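Local coordinates for protein intracellular growth locus, subunit C (Francisella tularensis subsp. tularensis, PDB 2QWU) that is a pathogenicity island protein of a locus associated with intracellular growth, and probably takes part in host-cell invasion, by a mechanism not yet established, at residues 36-41 with 120-125; 71-76 with 89-94; 141-146 with 188-193. The protein carries 2 engineered substitutions. One frame throughout, in Å; residues are numbered along the deposited sequence.

Contact 1: residues 36-41 with 120-125; sequences MFIDSL and IKLGNS. Engineered in segment 36-41: M36 (natural residue Leu).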
loop_
_atom_site.group_PDB
_atom_site.type_symbol
_atom_site.label_atom_id
_atom_site.label_comp_id
_atom_site.label_asym_id
_atom_site.label_seq_id
_atom_site.Cartn_x
_atom_site.Cartn_y
_atom_site.Cartn_z
HETATM N N MSE A 36 4.271 4.309 -4.857
HETATM C CA MSE A 36 3.836 2.911 -4.807
HETATM C C MSE A 36 2.368 2.841 -5.114
HETATM O O MSE A 36 1.596 3.673 -4.688
HETATM C CB MSE A 36 4.089 2.319 -3.403
HETATM C CG MSE A 36 5.525 2.026 -3.106
HETATM SE SE MSE A 36 5.642 1.225 -1.359
HETATM C CE MSE A 36 4.776 -0.170 -1.745
ATOM N N PHE A 37 1.975 1.875 -5.948
ATOM C CA PHE A 37 0.591 1.701 -6.211
ATOM C C PHE A 37 0.336 0.245 -6.618
ATOM O O PHE A 37 1.278 -0.500 -6.965
ATOM C CB PHE A 37 0.115 2.722 -7.257
ATOM C CG PHE A 37 0.863 2.649 -8.604
ATOM C CD1 PHE A 37 0.473 1.730 -9.573
ATOM C CD2 PHE A 37 1.920 3.529 -8.883
ATOM C CE1 PHE A 37 1.137 1.683 -10.855
ATOM C CE2 PHE A 37 2.588 3.513 -10.152
ATOM C CZ PHE A 37 2.167 2.561 -11.142
ATOM N N ILE A 38 -0.928 -0.155 -6.510
ATOM C CA ILE A 38 -1.287 -1.540 -6.805
ATOM C C ILE A 38 -2.396 -1.633 -7.845
ATOM O O ILE A 38 -3.304 -0.810 -7.880
ATOM C CB ILE A 38 -1.690 -2.272 -5.512
ATOM C CG1 ILE A 38 -2.772 -1.459 -4.759
ATOM C CG2 ILE A 38 -0.445 -2.497 -4.622
ATOM C CD1 ILE A 38 -3.314 -2.160 -3.489
ATOM N N ASP A 39 -2.361 -2.677 -8.677
ATOM C CA ASP A 39 -3.325 -2.756 -9.782
ATOM C C ASP A 39 -4.688 -3.318 -9.427
ATOM O O ASP A 39 -5.619 -3.289 -10.270
ATOM C CB ASP A 39 -2.699 -3.486 -11.010
ATOM C CG ASP A 39 -2.452 -4.951 -10.766
ATOM O OD1 ASP A 39 -2.789 -5.446 -9.673
ATOM O OD2 ASP A 39 -1.920 -5.646 -11.709
ATOM N N SER A 40 -4.839 -3.765 -8.190
ATOM C CA SER A 40 -6.129 -4.222 -7.707
ATOM C C SER A 40 -6.141 -4.138 -6.190
ATOM O O SER A 40 -5.086 -4.125 -5.565
ATOM C CB SER A 40 -6.444 -5.641 -8.174
ATOM O OG SER A 40 -5.703 -6.584 -7.446
ATOM N N LEU A 41 -7.332 -4.057 -5.603
ATOM C CA LEU A 41 -7.474 -3.988 -4.186
ATOM C C LEU A 41 -8.880 -4.458 -3.799
ATOM O O LEU A 41 -9.888 -3.978 -4.323
ATOM C CB LEU A 41 -7.286 -2.526 -3.670
ATOM C CG LEU A 41 -7.625 -2.294 -2.176
ATOM C CD1 LEU A 41 -6.664 -3.005 -1.270
ATOM C CD2 LEU A 41 -7.649 -0.771 -1.911
ATOM N N ILE A 120 -7.854 -7.926 3.362
ATOM C CA ILE A 120 -7.514 -6.813 2.498
ATOM C C ILE A 120 -6.490 -7.475 1.605
ATOM O O ILE A 120 -5.460 -7.974 2.082
ATOM C CB ILE A 120 -6.940 -5.671 3.296
ATOM C CG1 ILE A 120 -8.054 -5.194 4.241
ATOM C CG2 ILE A 120 -6.418 -4.552 2.358
ATOM C CD1 ILE A 120 -7.717 -4.030 5.048
ATOM N N LYS A 121 -6.808 -7.557 0.314
ATOM C CA LYS A 121 -5.930 -8.272 -0.597
ATOM C C LYS A 121 -5.379 -7.292 -1.625
ATOM O O LYS A 121 -6.144 -6.634 -2.372
ATOM C CB LYS A 121 -6.707 -9.390 -1.305
ATOM C CG LYS A 121 -5.899 -10.150 -2.365
ATOM C CD LYS A 121 -4.934 -11.127 -1.756
ATOM C CE LYS A 121 -4.337 -12.121 -2.812
ATOM N NZ LYS A 121 -3.334 -13.047 -2.184
ATOM N N LEU A 122 -4.055 -7.167 -1.632
ATOM C CA LEU A 122 -3.420 -6.215 -2.533
ATOM C C LEU A 122 -3.057 -6.920 -3.833
ATOM O O LEU A 122 -2.658 -8.098 -3.799
ATOM C CB LEU A 122 -2.123 -5.683 -1.910
ATOM C CG LEU A 122 -2.165 -5.184 -0.465
ATOM C CD1 LEU A 122 -0.816 -4.493 -0.099
ATOM C CD2 LEU A 122 -3.319 -4.221 -0.314
ATOM N N GLY A 123 -3.185 -6.204 -4.939
ATOM C CA GLY A 123 -2.840 -6.750 -6.240
ATOM C C GLY A 123 -1.349 -6.568 -6.495
ATOM O O GLY A 123 -0.570 -6.440 -5.555
ATOM N N ASN A 124 -0.943 -6.546 -7.762
ATOM C CA ASN A 124 0.464 -6.392 -8.113
ATOM C C ASN A 124 0.909 -4.957 -7.889
ATOM O O ASN A 124 0.270 -4.007 -8.375
ATOM C CB ASN A 124 0.676 -6.712 -9.591
ATOM C CG ASN A 124 0.312 -8.146 -9.906
ATOM O OD1 ASN A 124 0.817 -9.080 -9.236
ATOM N ND2 ASN A 124 -0.557 -8.339 -10.891
ATOM N N SER A 125 2.009 -4.804 -7.170
ATOM C CA SER A 125 2.544 -3.456 -6.990
ATOM C C SER A 125 3.491 -3.100 -8.137
ATOM O O SER A 125 4.002 -3.972 -8.868
ATOM C CB SER A 125 3.250 -3.341 -5.612
ATOM O OG SER A 125 4.211 -4.335 -5.373
HETATM O O HOH W 1 -6.517 -7.506 -4.902
#
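D39 and N124 grip each other through three hydrogen bonds. Two are made by the backbone of N124: its O accepts from D39 N at 3.0 Å, and its N donates to D39 OD1 at 2.9 Å, coming in from above the carboxylate plane. The third joins the side chains, N124 ND2 reaching D39 OD2 at 3.1 Å on the syn side, with the amide and carboxylate planes turned 64° apart. With chi1 at 68°, D39 CG is set between N and C of its own backbone, and OD1 and OD2 both come within bonding distance of N124.

A second polar group lies at S40. Its O takes the N-H of G123 at 2.9 Å, while a water links S40 OG to K121 O, donating to the latter. The lysine's own amine is engaged by N145 O.

The apolar part of the contact centres on L122. Its CD2 touches both L41 CD1 (3.7 Å) and I38 CD1 (3.8 Å); L41 and L122 run side by side, whereas I38 slants across. L41 CD1 also rests on I120 CG2, and L41 packs further onto A71 and L91.

L41 and L122 form a non-hydrogen-bonded antiparallel pair: a short antiparallel pairing of strands 37-43 and 120-122, carried on past D39 and S40 by a lone I38-S125 bridge, inside the large sheet of IglC.

Contact 2: residues 71-76 with 89-94; sequences ASVIRM and ITLGVL. Engineered in segment 71-76: M76 (natural residue Leu).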
loop_
_atom_site.group_PDB
_atom_site.type_symbol
_atom_site.label_atom_id
_atom_site.label_comp_id
_atom_site.label_asym_id
_atom_site.label_seq_id
_atom_site.Cartn_x
_atom_site.Cartn_y
_atom_site.Cartn_z
ATOM N N ALA A 71 -5.423 1.506 -6.307
ATOM C CA ALA A 71 -5.073 2.249 -5.083
ATOM C C ALA A 71 -3.619 2.599 -5.077
ATOM O O ALA A 71 -2.815 1.911 -5.715
ATOM C CB ALA A 71 -5.345 1.401 -3.834
ATOM N N SER A 72 -3.270 3.685 -4.377
ATOM C CA SER A 72 -1.877 4.015 -4.182
ATOM C C SER A 72 -1.592 3.525 -2.748
ATOM O O SER A 72 -2.532 3.338 -1.931
ATOM C CB SER A 72 -1.647 5.527 -4.214
ATOM O OG SER A 72 -2.413 6.124 -3.159
ATOM N N VAL A 73 -0.324 3.226 -2.480
ATOM C CA VAL A 73 0.077 2.904 -1.096
ATOM C C VAL A 73 0.901 4.125 -0.677
ATOM O O VAL A 73 1.974 4.375 -1.243
ATOM C CB VAL A 73 0.934 1.641 -1.003
ATOM C CG1 VAL A 73 1.316 1.414 0.440
ATOM C CG2 VAL A 73 0.137 0.453 -1.518
ATOM N N ILE A 74 0.366 4.895 0.268
ATOM C CA ILE A 74 0.982 6.154 0.736
ATOM C C ILE A 74 1.916 5.951 1.924
ATOM O O ILE A 74 2.945 6.636 2.032
ATOM C CB ILE A 74 -0.139 7.176 1.117
ATOM C CG1 ILE A 74 -0.939 7.544 -0.141
ATOM C CG2 ILE A 74 0.409 8.429 1.689
ATOM C CD1 ILE A 74 -2.347 8.097 0.203
ATOM N N ARG A 75 1.545 5.028 2.814
ATOM C CA ARG A 75 2.389 4.725 3.957
ATOM C C ARG A 75 2.182 3.311 4.357
ATOM O O ARG A 75 1.080 2.740 4.191
ATOM C CB ARG A 75 2.034 5.585 5.163
ATOM C CG ARG A 75 1.817 6.983 4.819
ATOM C CD ARG A 75 1.229 7.749 6.009
ATOM N NE ARG A 75 2.117 7.778 7.165
ATOM C CZ ARG A 75 2.620 8.902 7.696
ATOM N NH1 ARG A 75 2.351 10.104 7.178
ATOM N NH2 ARG A 75 3.359 8.823 8.789
HETATM N N MSE A 76 3.258 2.727 4.857
HETATM C CA MSE A 76 3.138 1.390 5.358
HETATM C C MSE A 76 4.163 1.206 6.440
HETATM O O MSE A 76 5.272 1.713 6.320
HETATM C CB MSE A 76 3.373 0.342 4.280
HETATM C CG MSE A 76 2.929 -0.992 4.750
HETATM SE SE MSE A 76 2.919 -2.165 3.343
HETATM C CE MSE A 76 2.307 -3.596 4.256
ATOM N N ILE A 89 -1.288 0.485 7.373
ATOM C CA ILE A 89 -1.163 0.882 5.975
ATOM C C ILE A 89 -2.095 2.024 5.668
ATOM O O ILE A 89 -3.170 2.150 6.248
ATOM C CB ILE A 89 -1.433 -0.368 5.027
ATOM C CG1 ILE A 89 -1.058 -0.022 3.575
ATOM C CG2 ILE A 89 -2.946 -0.780 5.052
ATOM C CD1 ILE A 89 -1.094 -1.298 2.703
ATOM N N THR A 90 -1.677 2.877 4.747
ATOM C CA THR A 90 -2.489 4.014 4.303
ATOM C C THR A 90 -2.583 3.932 2.783
ATOM O O THR A 90 -1.557 3.860 2.109
ATOM C CB THR A 90 -1.844 5.354 4.713
ATOM O OG1 THR A 90 -1.797 5.409 6.158
ATOM C CG2 THR A 90 -2.729 6.505 4.274
ATOM N N LEU A 91 -3.829 3.847 2.284
ATOM C CA LEU A 91 -4.077 3.703 0.851
ATOM C C LEU A 91 -4.850 4.895 0.306
ATOM O O LEU A 91 -5.668 5.456 1.008
ATOM C CB LEU A 91 -4.915 2.411 0.618
ATOM C CG LEU A 91 -4.310 1.102 1.136
ATOM C CD1 LEU A 91 -5.373 0.084 1.417
ATOM C CD2 LEU A 91 -3.382 0.593 0.087
ATOM N N GLY A 92 -4.583 5.271 -0.944
ATOM C CA GLY A 92 -5.312 6.354 -1.576
ATOM C C GLY A 92 -6.205 5.715 -2.645
ATOM O O GLY A 92 -5.707 4.939 -3.444
ATOM N N VAL A 93 -7.518 5.993 -2.624
ATOM C CA VAL A 93 -8.408 5.442 -3.630
ATOM C C VAL A 93 -9.261 6.549 -4.227
ATOM O O VAL A 93 -9.456 7.606 -3.623
ATOM C CB VAL A 93 -9.316 4.319 -3.055
ATOM C CG1 VAL A 93 -8.433 3.186 -2.492
ATOM C CG2 VAL A 93 -10.216 4.892 -1.909
ATOM N N LEU A 94 -9.746 6.329 -5.440
ATOM C CA LEU A 94 -10.621 7.351 -6.067
ATOM C C LEU A 94 -12.047 6.754 -6.068
ATOM O O LEU A 94 -12.334 5.784 -6.781
ATOM C CB LEU A 94 -10.128 7.657 -7.484
ATOM C CG LEU A 94 -10.862 8.782 -8.196
ATOM C CD1 LEU A 94 -10.705 10.139 -7.499
ATOM C CD2 LEU A 94 -10.203 8.775 -9.631
#
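R75 runs along T90, both leaving the strands on the same face, the arginine's aliphatic stem following the threonine so that R75 CD comes to 3.8 Å from T90 OG1. The stem keeps this course with CG anti to the carbonyl carbon (chi1 -44°) and then bends at chi3, near the guanidinium. I74 leans toward the same threonine, its CB against T90 CG2, and sends CD1 along the partner strand to 3.8 Å from G92 N. G92 has no side chain, and S72 OG and I74 CD1 both lie close over its backbone. The hydroxyl of S72 has its polar partner in Y175 OH, on strand 173-184.

The face carrying V73, M76, I89 and L91 is wholly apolar. V73 and L91 run alongside each other, CG2 of the valine 3.9 Å from CD2 of the leucine. V73 meets I89 at about a right angle instead, through V73 CG1 and I89 CG1. M76, an engineered selenomethionine, stretches out straight and passes I89 obliquely, with its SE 4.2 Å from I89 CD1. Farther along, A71 CB touches V93 CG1, and L41 of strand 37-43 covers A71, L91 and V93.

The backbone pairing shifts partway along. S72 and G92 exchange two hydrogen bonds, S72 N to G92 O and G92 N to S72 O. Beyond V73 the register slips by one: I74 N donates to T90 O at 2.9 Å, R75 N reaches the same oxygen weakly at 3.4 Å, and T90 N returns a bond to R75 O. Two residues opposite one threonine make a classic beta bulge in an antiparallel hairpin.

Contact 3: residues 141-146 with 188-193; sequences IDLSNL and GSLPVC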
loop_
_atom_site.group_PDB
_atom_site.type_symbol
_atom_site.label_atom_id
_atom_site.label_comp_id
_atom_site.label_asym_id
_atom_site.label_seq_id
_atom_site.Cartn_x
_atom_site.Cartn_y
_atom_site.Cartn_z
ATOM N N ILE A 141 9.426 -2.023 -1.518
ATOM C CA ILE A 141 8.875 -3.288 -1.010
ATOM C C ILE A 141 7.941 -3.854 -2.117
ATOM O O ILE A 141 7.132 -3.121 -2.684
ATOM C CB ILE A 141 7.944 -3.088 0.179
ATOM C CG1 ILE A 141 8.639 -2.360 1.305
ATOM C CG2 ILE A 141 7.437 -4.463 0.619
ATOM C CD1 ILE A 141 7.700 -2.185 2.528
ATOM N N ASP A 142 8.020 -5.158 -2.367
ATOM C CA ASP A 142 7.098 -5.797 -3.341
ATOM C C ASP A 142 5.880 -6.302 -2.546
ATOM O O ASP A 142 5.941 -7.312 -1.832
ATOM C CB ASP A 142 7.798 -6.989 -4.064
ATOM C CG ASP A 142 6.964 -7.557 -5.193
ATOM O OD1 ASP A 142 5.758 -7.234 -5.244
ATOM O OD2 ASP A 142 7.505 -8.335 -6.046
ATOM N N LEU A 143 4.768 -5.586 -2.657
ATOM C CA LEU A 143 3.566 -5.926 -1.907
ATOM C C LEU A 143 2.625 -6.848 -2.708
ATOM O O LEU A 143 1.536 -7.143 -2.265
ATOM C CB LEU A 143 2.790 -4.625 -1.583
ATOM C CG LEU A 143 3.574 -3.702 -0.633
ATOM C CD1 LEU A 143 2.790 -2.368 -0.486
ATOM C CD2 LEU A 143 3.804 -4.382 0.722
ATOM N N SER A 144 3.044 -7.269 -3.889
ATOM C CA SER A 144 2.137 -8.041 -4.731
ATOM C C SER A 144 1.490 -9.210 -4.050
ATOM O O SER A 144 2.165 -10.034 -3.445
ATOM C CB SER A 144 2.839 -8.521 -6.035
ATOM O OG SER A 144 3.463 -7.436 -6.713
ATOM N N ASN A 145 0.159 -9.265 -4.170
ATOM C CA ASN A 145 -0.640 -10.326 -3.620
ATOM C C ASN A 145 -0.692 -10.464 -2.138
ATOM O O ASN A 145 -1.206 -11.461 -1.656
ATOM C CB ASN A 145 -0.231 -11.656 -4.259
ATOM C CG ASN A 145 -0.587 -11.684 -5.744
ATOM O OD1 ASN A 145 -1.606 -11.114 -6.141
ATOM N ND2 ASN A 145 0.237 -12.332 -6.560
ATOM N N LEU A 146 -0.208 -9.462 -1.399
ATOM C CA LEU A 146 -0.208 -9.592 0.031
ATOM C C LEU A 146 -1.632 -9.567 0.572
ATOM O O LEU A 146 -2.428 -8.737 0.137
ATOM C CB LEU A 146 0.639 -8.464 0.633
ATOM C CG LEU A 146 0.782 -8.424 2.155
ATOM C CD1 LEU A 146 1.705 -9.547 2.652
ATOM C CD2 LEU A 146 1.455 -7.044 2.517
ATOM N N GLY A 188 5.232 -14.774 5.487
ATOM C CA GLY A 188 6.390 -14.652 6.371
ATOM C C GLY A 188 7.510 -13.710 5.973
ATOM O O GLY A 188 8.376 -13.375 6.805
ATOM N N SER A 189 7.518 -13.275 4.715
ATOM C CA SER A 189 8.600 -12.376 4.271
ATOM C C SER A 189 8.119 -11.528 3.103
ATOM O O SER A 189 7.051 -11.781 2.538
ATOM C CB SER A 189 9.825 -13.213 3.844
ATOM O OG SER A 189 9.431 -14.086 2.777
ATOM N N LEU A 190 8.889 -10.495 2.773
ATOM C CA LEU A 190 8.556 -9.623 1.668
ATOM C C LEU A 190 9.846 -9.233 0.941
ATOM O O LEU A 190 10.854 -8.940 1.578
ATOM C CB LEU A 190 7.934 -8.305 2.200
ATOM C CG LEU A 190 6.464 -8.369 2.675
ATOM C CD1 LEU A 190 6.108 -7.115 3.431
ATOM C CD2 LEU A 190 5.541 -8.575 1.480
ATOM N N PRO A 191 9.814 -9.157 -0.400
ATOM C CA PRO A 191 11.021 -8.741 -1.137
ATOM C C PRO A 191 11.184 -7.204 -0.914
ATOM O O PRO A 191 10.180 -6.462 -0.864
ATOM C CB PRO A 191 10.661 -9.025 -2.607
ATOM C CG PRO A 191 9.666 -10.050 -2.557
ATOM C CD PRO A 191 8.801 -9.688 -1.337
ATOM N N VAL A 192 12.424 -6.748 -0.719
ATOM C CA VAL A 192 12.715 -5.322 -0.532
ATOM C C VAL A 192 13.957 -4.957 -1.330
ATOM O O VAL A 192 14.635 -5.823 -1.876
ATOM C CB VAL A 192 12.961 -4.970 0.971
ATOM C CG1 VAL A 192 11.705 -5.290 1.756
ATOM C CG2 VAL A 192 14.209 -5.686 1.503
ATOM N N CYS A 193 14.218 -3.671 -1.444
ATOM C CA CYS A 193 15.456 -3.223 -2.101
ATOM C C CYS A 193 15.832 -1.963 -1.376
ATOM O O CYS A 193 14.959 -1.095 -1.118
ATOM C CB CYS A 193 15.246 -2.901 -3.568
ATOM S SG CYS A 193 16.862 -2.616 -4.404
#
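L190 enters the contact with CG anti to its carbonyl carbon (chi1 -77°), which spreads its two methyls over the 141-146 loop. L146 answers with CG opposite its own backbone N (chi1 -179°), and the two leucines meet at about a right angle, L190 CD2 lying 4.1 Å from L146 CD1. This is a loop laid against a strand of a two-stranded sheet: 141-146 has no regular secondary structure and joins 189-193 by a single backbone bridge, between I141 and V192.

One hydrogen bond holds the backbones together. D142 N donates to P191 O at 2.9 Å, nearly straight at 169°. The same oxygen also receives a CA-H contact from I141.

I141 starts out from its backbone away from the strand, yet its CG2 branch touches P191 O and lies 4.1 Å from L190 CD1, coming at the leucine on a slant; CG1 faces V192 CG1. L190 CD2 also sits against D142 O, while D142 CB packs on the proline ring at 3.8 Å from P191 CB. L143 turns its side chain into the main sheet, onto V73 and M76.

The loop braces itself as well. L143 to L146 make a type II turn, closed by L146 N to L143 O, and just ahead of it D142 OD1 closes an Asx turn with S144 N. That OD1 takes two donors: S144 N on the anti side at 3.0 Å, and the hydroxyl S144 OG on the syn lone pair at 2.7 Å.

In the fold
Contacts 1 and 2 share the large antiparallel sheet and have centres about 9 Å apart. Strands 37-43 and 71-79 are neighbours there, joined by I38 N to A71 O and M36 O to V73 N. Contact 2 is a hairpin nested in the chain loop that contact 1 closes, while contact 3 follows both in sequence. Its centre lies about 11 Å from that of contact 1 and 16 Å from that of contact 2. L122 N bonds to L146 O, and L143 reaches M36, V73 and M76. The 141-146 loop therefore touches both the large sheet and the separate two-stranded sheet of 189-193 and 200-204, which also meets the large sheet directly through L190 on I78.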